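Local coordinates for holo-[acyl-carrier-protein] synthase (PDB 5XUK) that belongs to the 4'-phosphopantetheinyl transferase superfamily and binds coenzyme A as an assembly of three like subunits, at residues D5-A10 with S42-F47; F47-A52 with A99-D104. All coordinates share one frame; numbering follows the deposited sequence.

Contact 1 of 2, residues D5-A10 with S42-F47; sequences DIVSIA and SIAGFF. With COA (coenzyme A), chain B.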
loop_
_atom_site.group_PDB
_atom_site.type_symbol
_atom_site.label_atom_id
_atom_site.label_comp_id
_atom_site.label_asym_id
_atom_site.label_seq_id
_atom_site.Cartn_x
_atom_site.Cartn_y
_atom_site.Cartn_z
ATOM N N ASP A 5 -0.582 -1.807 -6.294
ATOM C CA ASP A 5 -1.508 -1.518 -7.382
ATOM C C ASP A 5 -2.876 -1.192 -6.837
ATOM O O ASP A 5 -3.325 -1.794 -5.867
ATOM C CB ASP A 5 -1.607 -2.744 -8.301
ATOM C CG ASP A 5 -1.953 -2.380 -9.707
ATOM O OD1 ASP A 5 -1.033 -1.969 -10.439
ATOM O OD2 ASP A 5 -3.133 -2.496 -10.093
ATOM N N ILE A 6 -3.553 -0.253 -7.461
ATOM C CA ILE A 6 -4.885 0.144 -7.026
ATOM C C ILE A 6 -5.728 0.071 -8.263
ATOM O O ILE A 6 -5.310 0.536 -9.310
ATOM C CB ILE A 6 -4.914 1.571 -6.406
ATOM C CG1 ILE A 6 -6.342 1.972 -6.044
ATOM C CG2 ILE A 6 -4.319 2.605 -7.352
ATOM C CD1 ILE A 6 -6.401 3.082 -5.002
ATOM N N VAL A 7 -6.881 -0.579 -8.159
ATOM C CA VAL A 7 -7.741 -0.814 -9.316
ATOM C C VAL A 7 -9.149 -0.408 -8.962
ATOM O O VAL A 7 -9.604 -0.641 -7.833
ATOM C CB VAL A 7 -7.705 -2.310 -9.738
ATOM C CG1 VAL A 7 -8.796 -2.632 -10.740
ATOM C CG2 VAL A 7 -6.344 -2.671 -10.309
ATOM N N SER A 8 -9.830 0.220 -9.912
ATOM C CA SER A 8 -11.257 0.479 -9.809
ATOM C C SER A 8 -12.019 -0.826 -10.020
ATOM O O SER A 8 -11.856 -1.492 -11.066
ATOM C CB SER A 8 -11.685 1.469 -10.875
ATOM O OG SER A 8 -13.100 1.578 -10.937
ATOM N N ILE A 9 -12.838 -1.188 -9.029
ATOM C CA ILE A 9 -13.634 -2.400 -9.098
ATOM C C ILE A 9 -14.623 -2.285 -10.245
ATOM O O ILE A 9 -14.739 -3.197 -11.062
ATOM C CB ILE A 9 -14.392 -2.670 -7.785
ATOM C CG1 ILE A 9 -13.391 -2.992 -6.670
ATOM C CG2 ILE A 9 -15.364 -3.823 -7.983
ATOM C CD1 ILE A 9 -14.004 -3.359 -5.334
ATOM N N ALA A 10 -15.297 -1.140 -10.309
ATOM C CA ALA A 10 -16.198 -0.802 -11.412
ATOM C C ALA A 10 -15.569 -0.977 -12.800
ATOM O O ALA A 10 -16.228 -1.437 -13.723
ATOM C CB ALA A 10 -16.704 0.622 -11.244
ATOM N N SER A 42 -13.413 -9.370 -5.579
ATOM C CA SER A 42 -12.356 -10.382 -5.511
ATOM C C SER A 42 -11.572 -10.520 -6.822
ATOM O O SER A 42 -10.385 -10.849 -6.817
ATOM C CB SER A 42 -12.955 -11.756 -5.177
ATOM O OG SER A 42 -13.739 -11.721 -3.992
ATOM N N ILE A 43 -12.243 -10.325 -7.939
ATOM C CA ILE A 43 -11.582 -10.386 -9.234
ATOM C C ILE A 43 -10.666 -9.144 -9.373
ATOM O O ILE A 43 -9.469 -9.269 -9.585
ATOM C CB ILE A 43 -12.614 -10.489 -10.376
ATOM C CG1 ILE A 43 -13.342 -11.839 -10.305
ATOM C CG2 ILE A 43 -11.938 -10.355 -11.737
ATOM C CD1 ILE A 43 -14.587 -11.907 -11.161
ATOM N N ALA A 44 -11.229 -7.963 -9.189
ATOM C CA ALA A 44 -10.418 -6.735 -9.060
ATOM C C ALA A 44 -9.182 -6.959 -8.186
ATOM O O ALA A 44 -8.088 -6.608 -8.589
ATOM C CB ALA A 44 -11.264 -5.602 -8.529
ATOM N N GLY A 45 -9.347 -7.640 -7.051
ATOM C CA GLY A 45 -8.259 -7.902 -6.121
ATOM C C GLY A 45 -7.145 -8.785 -6.619
ATOM O O GLY A 45 -5.964 -8.486 -6.394
ATOM N N PHE A 46 -7.498 -9.895 -7.279
ATOM C CA PHE A 46 -6.494 -10.779 -7.867
ATOM C C PHE A 46 -5.802 -10.060 -9.005
ATOM O O PHE A 46 -4.607 -10.187 -9.190
ATOM C CB PHE A 46 -7.110 -12.105 -8.367
ATOM C CG PHE A 46 -7.475 -13.071 -7.263
ATOM C CD1 PHE A 46 -7.614 -12.646 -5.930
ATOM C CD2 PHE A 46 -7.723 -14.413 -7.559
ATOM C CE1 PHE A 46 -7.953 -13.544 -4.921
ATOM C CE2 PHE A 46 -8.074 -15.311 -6.558
ATOM C CZ PHE A 46 -8.193 -14.878 -5.237
ATOM N N PHE A 47 -6.548 -9.301 -9.769
ATOM C CA PHE A 47 -5.944 -8.501 -10.821
ATOM C C PHE A 47 -4.907 -7.545 -10.221
ATOM O O PHE A 47 -3.781 -7.462 -10.703
ATOM C CB PHE A 47 -7.016 -7.698 -11.548
ATOM C CG PHE A 47 -6.505 -6.989 -12.767
ATOM C CD1 PHE A 47 -6.455 -7.643 -13.996
ATOM C CD2 PHE A 47 -6.054 -5.667 -12.687
ATOM C CE1 PHE A 47 -5.971 -6.994 -15.120
ATOM C CE2 PHE A 47 -5.569 -5.009 -13.816
ATOM C CZ PHE A 47 -5.532 -5.672 -15.032
HETATM N N1A COA B . 8.194 -2.086 -12.772
HETATM C C2A COA B . 7.703 -1.429 -11.700
HETATM N N3A COA B . 6.813 -0.426 -11.806
HETATM C C4A COA B . 6.383 -0.021 -13.013
HETATM C C5A COA B . 6.879 -0.691 -14.222
HETATM C C6A COA B . 7.842 -1.791 -14.035
HETATM N N6A COA B . 8.351 -2.476 -15.093
HETATM N N7A COA B . 6.290 -0.086 -15.265
HETATM C C8A COA B . 5.466 0.887 -14.788
HETATM N N9A COA B . 5.543 0.921 -13.431
HETATM C C1B COA B . 4.835 1.856 -12.549
HETATM C C2B COA B . 5.134 3.295 -12.984
HETATM O O2B COA B . 5.590 4.104 -11.900
HETATM C C3B COA B . 3.818 3.839 -13.487
HETATM O O3B COA B . 3.559 5.186 -13.104
HETATM P P3B COA B . 4.238 6.456 -13.859
HETATM O O7A COA B . 4.382 6.010 -15.300
HETATM O O8A COA B . 3.218 7.556 -13.728
HETATM O O9A COA B . 5.528 6.631 -13.076
HETATM C C4B COA B . 2.826 2.921 -12.818
HETATM O O4B COA B . 3.439 1.641 -12.689
HETATM C C5B COA B . 1.528 2.826 -13.584
HETATM O O5B COA B . 0.560 2.822 -12.559
HETATM P P1A COA B . -0.769 1.977 -12.656
HETATM O O1A COA B . -1.668 2.887 -13.466
HETATM O O2A COA B . -1.204 1.454 -11.309
HETATM O O3A COA B . -0.237 0.699 -13.432
HETATM P P2A COA B . -1.254 -0.228 -14.250
HETATM O O4A COA B . -1.995 -1.143 -13.285
HETATM O O5A COA B . -2.044 0.676 -15.179
HETATM O O6A COA B . -0.174 -1.067 -15.121
HETATM C CBP COA B . 1.882 -2.311 -15.617
HETATM C CCP COA B . 1.216 -1.218 -14.776
HETATM C CDP COA B . 3.204 -1.812 -16.181
HETATM C CEP COA B . 2.165 -3.520 -14.735
HETATM C CAP COA B . 0.943 -2.663 -16.786
HETATM O OAP COA B . 1.112 -1.706 -17.837
HETATM C C9P COA B . 1.150 -4.029 -17.364
HETATM O O9P COA B . 2.272 -4.456 -17.585
HETATM N N8P COA B . 0.029 -4.704 -17.630
#
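Val7 and Ile9 pack against Ala44 and Phe47 where helix 40-56 lies across the antiparallel sheet of this trimeric, AcpS-type alpha+beta fold. The tightest meetings are apolar: Ile9 CG1 stands 3.8 Å from Ala44 CB, and Val7 CG2 comes equally near Phe47 CD2. Val7 divides its work between its branches. CG2 takes the edge of the Phe47 ring, close to the ring plane, while CG1 reaches the Ala44 methyl more loosely, at 4.4 Å. With CG opposite the backbone N (chi1 -172°), Phe47 brings its CD2 edge up to Val7, and the two side chains cross at about a right angle. No hydrogen bond joins the two segments; the backbones come nearest at Ile9 CA and Ala44 CA, 5.4 Å apart, consistent with the short side chain of Ala44.

One shell out, Phe27 meets the Phe47 ring edge-to-face and Phe67 meets it with planes inclined by about 40°. Ser8 is the N-cap of helix 9-15, its OG bonded to Arg11 N. At the far end of the strand segment, Asp5 OD1 forms a salt bridge with Lys55, and the same oxygen lies 3.1 Å from O4A of the coenzyme A in chain B.

Contact 2 of 2, residues F47-A52 with A99-D104; sequences FALKEA and ASISHD. With COA (coenzyme A), chain C.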
loop_
_atom_site.group_PDB
_atom_site.type_symbol
_atom_site.label_atom_id
_atom_site.label_comp_id
_atom_site.label_asym_id
_atom_site.label_seq_id
_atom_site.Cartn_x
_atom_site.Cartn_y
_atom_site.Cartn_z
ATOM N N PHE A 47 -6.548 -9.301 -9.769
ATOM C CA PHE A 47 -5.944 -8.501 -10.821
ATOM C C PHE A 47 -4.907 -7.545 -10.221
ATOM O O PHE A 47 -3.781 -7.462 -10.703
ATOM C CB PHE A 47 -7.016 -7.698 -11.548
ATOM C CG PHE A 47 -6.505 -6.989 -12.767
ATOM C CD1 PHE A 47 -6.455 -7.643 -13.996
ATOM C CD2 PHE A 47 -6.054 -5.667 -12.687
ATOM C CE1 PHE A 47 -5.971 -6.994 -15.120
ATOM C CE2 PHE A 47 -5.569 -5.009 -13.816
ATOM C CZ PHE A 47 -5.532 -5.672 -15.032
ATOM N N ALA A 48 -5.285 -6.859 -9.137
ATOM C CA ALA A 48 -4.424 -5.863 -8.517
ATOM C C ALA A 48 -3.181 -6.558 -7.970
ATOM O O ALA A 48 -2.053 -6.055 -8.097
ATOM C CB ALA A 48 -5.183 -5.112 -7.424
ATOM N N LEU A 49 -3.374 -7.749 -7.420
ATOM C CA LEU A 49 -2.258 -8.502 -6.850
ATOM C C LEU A 49 -1.276 -8.980 -7.906
ATOM O O LEU A 49 -0.086 -9.104 -7.632
ATOM C CB LEU A 49 -2.793 -9.700 -6.054
ATOM C CG LEU A 49 -1.784 -10.662 -5.440
ATOM C CD1 LEU A 49 -0.887 -9.890 -4.509
ATOM C CD2 LEU A 49 -2.501 -11.779 -4.690
ATOM N N LYS A 50 -1.774 -9.297 -9.099
ATOM C CA LYS A 50 -0.896 -9.769 -10.159
ATOM C C LYS A 50 -0.119 -8.585 -10.737
ATOM O O LYS A 50 1.078 -8.655 -10.954
ATOM C CB LYS A 50 -1.706 -10.486 -11.237
ATOM C CG LYS A 50 -2.265 -11.823 -10.764
ATOM C CD LYS A 50 -2.492 -12.799 -11.922
ATOM C CE LYS A 50 -3.091 -14.123 -11.433
ATOM N NZ LYS A 50 -2.905 -15.264 -12.388
ATOM N N GLU A 51 -0.805 -7.492 -10.986
ATOM C CA GLU A 51 -0.112 -6.257 -11.335
ATOM C C GLU A 51 0.966 -5.902 -10.309
ATOM O O GLU A 51 2.100 -5.637 -10.683
ATOM C CB GLU A 51 -1.104 -5.123 -11.469
ATOM C CG GLU A 51 -2.061 -5.264 -12.637
ATOM C CD GLU A 51 -1.382 -5.121 -13.994
ATOM O OE1 GLU A 51 -2.097 -4.836 -14.980
ATOM O OE2 GLU A 51 -0.145 -5.281 -14.075
ATOM N N ALA A 52 0.628 -5.972 -9.018
ATOM C CA ALA A 52 1.538 -5.561 -7.945
ATOM C C ALA A 52 2.767 -6.445 -7.903
ATOM O O ALA A 52 3.870 -5.993 -7.560
ATOM C CB ALA A 52 0.819 -5.602 -6.601
ATOM N N ALA A 99 2.313 -11.305 0.065
ATOM C CA ALA A 99 1.243 -10.556 -0.593
ATOM C C ALA A 99 0.135 -10.141 0.365
ATOM O O ALA A 99 0.020 -10.703 1.452
ATOM C CB ALA A 99 0.657 -11.390 -1.719
ATOM N N SER A 100 -0.668 -9.142 -0.034
ATOM C CA SER A 100 -1.865 -8.778 0.709
ATOM C C SER A 100 -2.825 -8.020 -0.177
ATOM O O SER A 100 -2.408 -7.294 -1.060
ATOM C CB SER A 100 -1.490 -7.920 1.934
ATOM O OG SER A 100 -2.622 -7.621 2.732
ATOM N N ILE A 101 -4.117 -8.156 0.095
ATOM C CA ILE A 101 -5.169 -7.495 -0.644
ATOM C C ILE A 101 -6.178 -6.837 0.282
ATOM O O ILE A 101 -6.439 -7.318 1.380
ATOM C CB ILE A 101 -5.992 -8.508 -1.472
ATOM C CG1 ILE A 101 -5.125 -9.182 -2.529
ATOM C CG2 ILE A 101 -7.173 -7.808 -2.149
ATOM C CD1 ILE A 101 -5.748 -10.466 -3.061
ATOM N N SER A 102 -6.819 -5.787 -0.209
ATOM C CA SER A 102 -7.938 -5.191 0.480
ATOM C C SER A 102 -8.815 -4.500 -0.535
ATOM O O SER A 102 -8.351 -4.090 -1.601
ATOM C CB SER A 102 -7.413 -4.152 1.503
ATOM O OG SER A 102 -8.447 -3.246 1.922
ATOM N N HIS A 103 -10.084 -4.359 -0.194
ATOM C CA HIS A 103 -11.032 -3.585 -0.995
ATOM C C HIS A 103 -12.017 -2.890 -0.119
ATOM O O HIS A 103 -12.429 -3.415 0.904
ATOM C CB HIS A 103 -11.789 -4.447 -2.005
ATOM C CG HIS A 103 -11.860 -5.905 -1.648
ATOM N ND1 HIS A 103 -12.728 -6.384 -0.738
ATOM C CD2 HIS A 103 -11.138 -7.009 -2.136
ATOM C CE1 HIS A 103 -12.566 -7.728 -0.634
ATOM N NE2 HIS A 103 -11.589 -8.105 -1.494
ATOM N N ASP A 104 -12.388 -1.688 -0.521
ATOM C CA ASP A 104 -13.496 -0.987 0.072
ATOM C C ASP A 104 -13.884 0.139 -0.867
ATOM O O ASP A 104 -13.027 0.723 -1.552
ATOM C CB ASP A 104 -13.123 -0.423 1.456
ATOM C CG ASP A 104 -14.336 -0.256 2.387
ATOM O OD1 ASP A 104 -15.497 -0.391 1.932
ATOM O OD2 ASP A 104 -14.116 0.023 3.588
HETATM N N1A COA C . -4.572 -13.154 6.377
HETATM C C2A COA C . -4.243 -12.298 5.386
HETATM N N3A COA C . -5.150 -11.785 4.537
HETATM C C4A COA C . -6.446 -12.127 4.633
HETATM C C5A COA C . -6.873 -13.057 5.687
HETATM C C6A COA C . -5.832 -13.572 6.593
HETATM N N6A COA C . -6.132 -14.432 7.602
HETATM N N7A COA C . -8.199 -13.215 5.544
HETATM C C8A COA C . -8.612 -12.447 4.499
HETATM N N9A COA C . -7.543 -11.808 3.954
HETATM C C1B COA C . -7.572 -10.918 2.789
HETATM C C2B COA C . -8.225 -11.643 1.607
HETATM O O2B COA C . -7.417 -11.598 0.431
HETATM C C3B COA C . -9.515 -10.902 1.350
HETATM O O3B COA C . -9.817 -10.720 -0.030
HETATM P P3B COA C . -10.449 -11.901 -0.952
HETATM O O7A COA C . -11.323 -12.697 -0.003
HETATM O O8A COA C . -11.279 -11.172 -1.976
HETATM O O9A COA C . -9.201 -12.598 -1.463
HETATM C C4B COA C . -9.239 -9.566 1.991
HETATM O O4B COA C . -8.373 -9.788 3.101
HETATM C C5B COA C . -10.505 -8.866 2.422
HETATM O O5B COA C . -10.252 -7.521 2.083
HETATM P P1A COA C . -10.772 -6.317 2.959
HETATM O O1A COA C . -12.191 -6.147 2.460
HETATM O O2A COA C . -9.804 -5.159 2.956
HETATM O O3A COA C . -10.644 -6.945 4.411
HETATM P P2A COA C . -11.516 -6.363 5.620
HETATM O O4A COA C . -10.876 -5.081 6.137
HETATM O O5A COA C . -12.965 -6.346 5.167
HETATM O O6A COA C . -11.307 -7.574 6.678
HETATM C CBP COA C . -10.139 -9.335 7.926
HETATM C CCP COA C . -10.230 -8.528 6.628
HETATM C CDP COA C . -10.013 -10.819 7.620
HETATM C CEP COA C . -8.903 -8.900 8.702
HETATM C CAP COA C . -11.431 -9.101 8.732
HETATM O OAP COA C . -12.465 -9.957 8.233
HETATM C C9P COA C . -11.301 -9.339 10.205
HETATM O O9P COA C . -10.710 -10.318 10.636
HETATM N N8P COA C . -11.892 -8.426 10.978
#
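Leu49 of helix 40-56 meets Ala99 and Ile101 of strand 97-104, an outermost strand within this chain, continuing the helix-on-sheet packing of the phosphopantetheinyl transferase fold. The apolar part rests on the forked end of Leu49. CD1 presses on Ala99 CB at 3.5 Å, and CD2 touches Ile101 CD1 at 3.9 Å, the leucine and isoleucine side chains crossing at about a right angle. Its chi1 of 177° holds CG away from the backbone N, and the two methyls then divide between Ala99 and Ile101. Ile101 CD1 also lies 4.0 Å from O2B of the coenzyme A in chain C, placing one methyl between helix and ligand.

Polar contacts belong to the strand and the ligand. Ser102 OG donates to O2A of the chain C coenzyme A at 2.6 Å, and His103 N adds a longer bond to that oxygen, bent to 142°, so two donors grip one phosphate oxygen. Beyond the strand, the third subunit supplies Lys55 NZ to Ile101 O and Ile6 N to Ser102 OG.

The imidazole of His103 uses both face and edge: the ligand's O5B sits 3.6 Å above its plane, toward the rim, while NE2 donates in the plane to the ligand's O8A at 3.1 Å.

Overall arrangement
Contacts 1 and 2 sit on successive turns of helix 40-56, share Phe47 and have centres about 7 Å apart; the two follow one another along the chain. The helix reaches strands 2-8 and 97-104, the outermost of the sheet within this chain, with strand 107-114 between them. The two contacts also touch directly: Val7 CG2 lies 4.0 Å from Ala48 CB, and Gly45 O lies 3.9 Å from Ile101 CD1. Their ligands are different molecules in pockets between subunits. Residues 5-10 approach one coenzyme A through Asp5, whereas Ser42 of contact 1 joins His103 of contact 2 in hydrogen bonding to O8A of the other.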